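Local coordinates for protein [4Fe-4S]-dependent U34-ARNt thiolase (Methanococcus maripaludis, PDB 6SCY) that probably transfers sulfur to uridine 34 of tRNA in an ATP-dependent reaction that relies on a [4Fe-4S] cluster, at residues Lys26-Val37 and Ile212-Met223. Residues are numbered along the deposited sequence; the frame is centred on the assembly and turned at random.
Sequences KECFIKETKRKV and IPEDEVLLLAEM. With ZN (zinc ion), chain C; SO4 (sulfate ion), chain U; SO4 (sulfate ion), chain Y.
Phe-29 of helix 26-41 is a knob seated among Glu-216, Leu-219, Leu-220 and Met-223 of helix 214-223. With chi1 at 173° the ring swings away from the backbone N and reaches helix 214-223. Leu-219 CD2 makes a CH-pi contact over one face, 3.9 Å from the Phe-29 ring centroid. Thr-33 OG1 lies over the centre of the opposite face. At the ring edge sit Met-223 CE and Glu-216 CG, the latter 3.6 Å from Phe-29 CE1.

Aliphatic packing extends the contact both ways. Ile-30 and Met-223 meet tip to tip, and Ile-30 CG1 also lies 3.8 Å from Leu-220 CD1. Further along, Ile-212 CD1 touches Lys-36 CB at 3.7 Å and Thr-33 CG2 at 3.9 Å.

Thr-33 OG1 donates to Phe-29 O (2.9 Å) from above the carbonyl plane. Lys-26 runs extended past Met-223 to a sulfate, probably from the crystallisation liquor. Cys-28 SG binds the zinc ion, at a site that also includes Cys-6, Cys-9 and Cys-25.

No hydrogen bond crosses between the two segments, whose axes cross at -125°. Here the helix following the zinc site meets the PP-loop family region through apolar and aromatic packing; Lys-34 O adds a hydrogen bond to Tyr-72 of helix 60-75.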
loop_
_atom_site.group_PDB
_atom_site.type_symbol
_atom_site.label_atom_id
_atom_site.label_comp_id
_atom_site.label_asym_id
_atom_site.label_seq_id
_atom_site.Cartn_x
_atom_site.Cartn_y
_atom_site.Cartn_z
ATOM N N LYS A 26 7.283 16.784 30.158
ATOM C CA LYS A 26 8.627 16.265 29.857
ATOM C C LYS A 26 8.831 14.847 30.413
ATOM O O LYS A 26 9.078 13.927 29.635
ATOM C CB LYS A 26 9.719 17.231 30.366
ATOM C CG LYS A 26 11.138 16.877 29.927
ATOM C CD LYS A 26 12.182 17.770 30.575
ATOM C CE LYS A 26 13.589 17.346 30.232
ATOM N NZ LYS A 26 14.596 18.237 30.864
ATOM N N GLU A 27 8.656 14.675 31.740
ATOM C CA GLU A 27 8.845 13.429 32.489
ATOM C C GLU A 27 7.976 12.280 32.032
ATOM O O GLU A 27 8.473 11.160 31.970
ATOM C CB GLU A 27 8.662 13.645 33.991
ATOM C CG GLU A 27 9.592 14.694 34.581
ATOM C CD GLU A 27 8.901 15.982 34.988
ATOM O OE1 GLU A 27 8.244 16.614 34.129
ATOM O OE2 GLU A 27 9.025 16.367 36.176
ATOM N N CYS A 28 6.687 12.535 31.734
ATOM C CA CYS A 28 5.733 11.509 31.283
ATOM C C CYS A 28 5.942 11.126 29.830
ATOM O O CYS A 28 5.595 10.010 29.453
ATOM C CB CYS A 28 4.291 11.930 31.547
ATOM S SG CYS A 28 3.839 11.968 33.301
ATOM N N PHE A 29 6.491 12.040 29.010
ATOM C CA PHE A 29 6.751 11.747 27.607
ATOM C C PHE A 29 7.964 10.817 27.488
ATOM O O PHE A 29 7.886 9.805 26.786
ATOM C CB PHE A 29 6.900 13.037 26.783
ATOM C CG PHE A 29 7.336 12.810 25.358
ATOM C CD1 PHE A 29 6.458 12.283 24.421
ATOM C CD2 PHE A 29 8.636 13.088 24.961
ATOM C CE1 PHE A 29 6.876 12.042 23.112
ATOM C CE2 PHE A 29 9.054 12.839 23.653
ATOM C CZ PHE A 29 8.169 12.330 22.735
ATOM N N ILE A 30 9.059 11.136 28.218
ATOM C CA ILE A 30 10.299 10.351 28.280
ATOM C C ILE A 30 9.992 8.915 28.763
ATOM O O ILE A 30 10.505 7.956 28.196
ATOM C CB ILE A 30 11.358 11.084 29.155
ATOM C CG1 ILE A 30 12.005 12.238 28.378
ATOM C CG2 ILE A 30 12.440 10.142 29.689
ATOM C CD1 ILE A 30 12.458 13.397 29.232
ATOM N N LYS A 31 9.109 8.789 29.769
ATOM C CA LYS A 31 8.666 7.536 30.369
ATOM C C LYS A 31 7.843 6.696 29.390
ATOM O O LYS A 31 7.981 5.477 29.410
ATOM C CB LYS A 31 7.842 7.840 31.620
ATOM C CG LYS A 31 7.909 6.776 32.704
ATOM C CD LYS A 31 6.961 7.103 33.870
ATOM C CE LYS A 31 5.512 6.732 33.605
ATOM N NZ LYS A 31 4.584 7.441 34.528
ATOM N N GLU A 32 6.984 7.337 28.550
ATOM C CA GLU A 32 6.150 6.638 27.565
ATOM C C GLU A 32 6.908 6.296 26.305
ATOM O O GLU A 32 6.534 5.343 25.622
ATOM C CB GLU A 32 4.854 7.398 27.251
ATOM C CG GLU A 32 3.868 7.448 28.409
ATOM C CD GLU A 32 3.375 6.123 28.963
ATOM O OE1 GLU A 32 3.988 5.610 29.929
ATOM O OE2 GLU A 32 2.354 5.611 28.448
ATOM N N THR A 33 7.984 7.045 25.999
ATOM C CA THR A 33 8.836 6.759 24.847
ATOM C C THR A 33 9.716 5.558 25.212
ATOM O O THR A 33 9.828 4.628 24.417
ATOM C CB THR A 33 9.601 8.008 24.409
ATOM O OG1 THR A 33 8.655 9.036 24.126
ATOM C CG2 THR A 33 10.458 7.769 23.177
ATOM N N LYS A 34 10.276 5.551 26.445
ATOM C CA LYS A 34 11.087 4.457 26.987
ATOM C C LYS A 34 10.260 3.170 27.063
ATOM O O LYS A 34 10.789 2.100 26.778
ATOM C CB LYS A 34 11.637 4.812 28.379
ATOM C CG LYS A 34 12.884 5.683 28.353
ATOM C CD LYS A 34 13.275 6.145 29.760
ATOM C CE LYS A 34 14.545 6.986 29.743
ATOM N NZ LYS A 34 14.819 7.630 31.053
ATOM N N ARG A 35 8.968 3.280 27.428
ATOM C CA ARG A 35 8.027 2.162 27.549
ATOM C C ARG A 35 7.725 1.542 26.179
ATOM O O ARG A 35 7.661 0.318 26.079
ATOM C CB ARG A 35 6.726 2.633 28.242
ATOM C CG ARG A 35 5.647 1.555 28.414
ATOM C CD ARG A 35 4.244 2.121 28.266
ATOM N NE ARG A 35 3.930 2.504 26.887
ATOM C CZ ARG A 35 3.306 1.723 26.009
ATOM N NH1 ARG A 35 2.930 0.495 26.350
ATOM N NH2 ARG A 35 3.059 2.160 24.781
ATOM N N LYS A 36 7.532 2.383 25.144
ATOM C CA LYS A 36 7.239 1.964 23.774
ATOM C C LYS A 36 8.442 1.280 23.124
ATOM O O LYS A 36 8.247 0.328 22.367
ATOM C CB LYS A 36 6.809 3.169 22.939
ATOM C CG LYS A 36 5.544 2.958 22.137
ATOM C CD LYS A 36 5.033 4.309 21.611
ATOM C CE LYS A 36 3.602 4.666 21.992
ATOM N NZ LYS A 36 3.445 4.962 23.445
ATOM N N VAL A 37 9.678 1.771 23.413
ATOM C CA VAL A 37 10.950 1.223 22.910
ATOM C C VAL A 37 11.209 -0.125 23.593
ATOM O O VAL A 37 11.614 -1.075 22.925
ATOM C CB VAL A 37 12.134 2.225 23.062
ATOM C CG1 VAL A 37 13.483 1.561 22.800
ATOM C CG2 VAL A 37 11.955 3.431 22.147
ATOM N N ILE A 212 8.356 5.025 17.006
ATOM C CA ILE A 212 8.394 6.395 17.512
ATOM C C ILE A 212 8.434 7.336 16.297
ATOM O O ILE A 212 9.363 7.223 15.501
ATOM C CB ILE A 212 9.598 6.620 18.478
ATOM C CG1 ILE A 212 9.733 5.510 19.569
ATOM C CG2 ILE A 212 9.568 8.003 19.093
ATOM C CD1 ILE A 212 8.659 5.430 20.662
ATOM N N PRO A 213 7.435 8.241 16.111
ATOM C CA PRO A 213 7.462 9.147 14.946
ATOM C C PRO A 213 8.652 10.091 14.989
ATOM O O PRO A 213 9.185 10.352 16.069
ATOM C CB PRO A 213 6.159 9.934 15.081
ATOM C CG PRO A 213 5.299 9.114 15.974
ATOM C CD PRO A 213 6.245 8.498 16.941
ATOM N N GLU A 214 9.072 10.599 13.818
ATOM C CA GLU A 214 10.227 11.497 13.685
ATOM C C GLU A 214 10.160 12.698 14.635
ATOM O O GLU A 214 11.178 13.057 15.224
ATOM C CB GLU A 214 10.400 11.955 12.229
ATOM C CG GLU A 214 11.819 12.374 11.895
ATOM C CD GLU A 214 12.001 13.126 10.587
ATOM O OE1 GLU A 214 11.572 12.607 9.530
ATOM O OE2 GLU A 214 12.589 14.232 10.618
ATOM N N ASP A 215 8.949 13.275 14.802
ATOM C CA ASP A 215 8.659 14.431 15.652
ATOM C C ASP A 215 8.925 14.122 17.111
ATOM O O ASP A 215 9.435 14.985 17.820
ATOM C CB ASP A 215 7.206 14.889 15.466
ATOM C CG ASP A 215 6.792 15.008 14.015
ATOM O OD1 ASP A 215 6.834 16.140 13.478
ATOM O OD2 ASP A 215 6.437 13.958 13.406
ATOM N N GLU A 216 8.583 12.895 17.557
ATOM C CA GLU A 216 8.817 12.428 18.925
ATOM C C GLU A 216 10.308 12.203 19.135
ATOM O O GLU A 216 10.836 12.627 20.152
ATOM C CB GLU A 216 8.032 11.144 19.211
ATOM C CG GLU A 216 6.573 11.367 19.557
ATOM C CD GLU A 216 5.793 10.131 19.964
ATOM O OE1 GLU A 216 6.325 9.289 20.727
ATOM O OE2 GLU A 216 4.632 10.011 19.510
ATOM N N VAL A 217 10.991 11.581 18.149
ATOM C CA VAL A 217 12.441 11.326 18.160
ATOM C C VAL A 217 13.181 12.667 18.276
ATOM O O VAL A 217 14.093 12.795 19.089
ATOM C CB VAL A 217 12.901 10.498 16.918
ATOM C CG1 VAL A 217 14.404 10.597 16.705
ATOM C CG2 VAL A 217 12.485 9.037 17.038
ATOM N N LEU A 218 12.748 13.666 17.488
ATOM C CA LEU A 218 13.304 15.017 17.474
ATOM C C LEU A 218 13.060 15.738 18.805
ATOM O O LEU A 218 13.978 16.376 19.318
ATOM C CB LEU A 218 12.707 15.816 16.304
ATOM C CG LEU A 218 13.212 17.239 16.131
ATOM C CD1 LEU A 218 14.570 17.263 15.460
ATOM C CD2 LEU A 218 12.222 18.067 15.353
ATOM N N LEU A 219 11.826 15.633 19.354
ATOM C CA LEU A 219 11.435 16.240 20.632
ATOM C C LEU A 219 12.259 15.638 21.766
ATOM O O LEU A 219 12.725 16.381 22.624
ATOM C CB LEU A 219 9.926 16.062 20.885
ATOM C CG LEU A 219 9.331 16.778 22.104
ATOM C CD1 LEU A 219 9.097 18.269 21.835
ATOM C CD2 LEU A 219 8.026 16.149 22.501
ATOM N N LEU A 220 12.485 14.308 21.733
ATOM C CA LEU A 220 13.284 13.586 22.722
ATOM C C LEU A 220 14.748 14.021 22.654
ATOM O O LEU A 220 15.399 14.096 23.691
ATOM C CB LEU A 220 13.145 12.062 22.533
ATOM C CG LEU A 220 13.409 11.178 23.768
ATOM C CD1 LEU A 220 12.232 11.190 24.731
ATOM C CD2 LEU A 220 13.654 9.743 23.358
ATOM N N ALA A 221 15.246 14.343 21.440
ATOM C CA ALA A 221 16.615 14.810 21.201
ATOM C C ALA A 221 16.813 16.193 21.817
ATOM O O ALA A 221 17.862 16.453 22.405
ATOM C CB ALA A 221 16.909 14.851 19.703
ATOM N N GLU A 222 15.788 17.064 21.698
ATOM C CA GLU A 222 15.779 18.432 22.223
ATOM C C GLU A 222 15.755 18.447 23.754
ATOM O O GLU A 222 16.496 19.226 24.360
ATOM C CB GLU A 222 14.591 19.235 21.652
ATOM C CG GLU A 222 14.729 19.599 20.176
ATOM C CD GLU A 222 13.635 20.468 19.579
ATOM O OE1 GLU A 222 12.462 20.344 20.004
ATOM O OE2 GLU A 222 13.951 21.267 18.667
ATOM N N MET A 223 14.919 17.580 24.373
ATOM C CA MET A 223 14.770 17.478 25.828
ATOM C C MET A 223 16.005 16.924 26.513
ATOM O O MET A 223 16.286 17.309 27.651
ATOM C CB MET A 223 13.545 16.645 26.208
ATOM C CG MET A 223 12.232 17.293 25.824
ATOM S SD MET A 223 10.771 16.307 26.257
ATOM C CE MET A 223 11.333 14.727 25.824
HETATM ZN ZN ZN C . 2.684 13.819 33.394
HETATM S S SO4 U . 17.731 18.814 31.828
HETATM O O1 SO4 U . 18.662 19.702 32.523
HETATM O O2 SO4 U . 16.673 18.402 32.756
HETATM O O3 SO4 U . 17.143 19.524 30.691
HETATM O O4 SO4 U . 18.453 17.633 31.352
HETATM S S SO4 Y . 1.416 4.194 35.223
HETATM O O1 SO4 Y . 2.461 4.985 34.572
HETATM O O2 SO4 Y . 1.953 3.568 36.432
HETATM O O3 SO4 Y . 0.300 5.066 35.584
HETATM O O4 SO4 Y . 0.949 3.159 34.304
#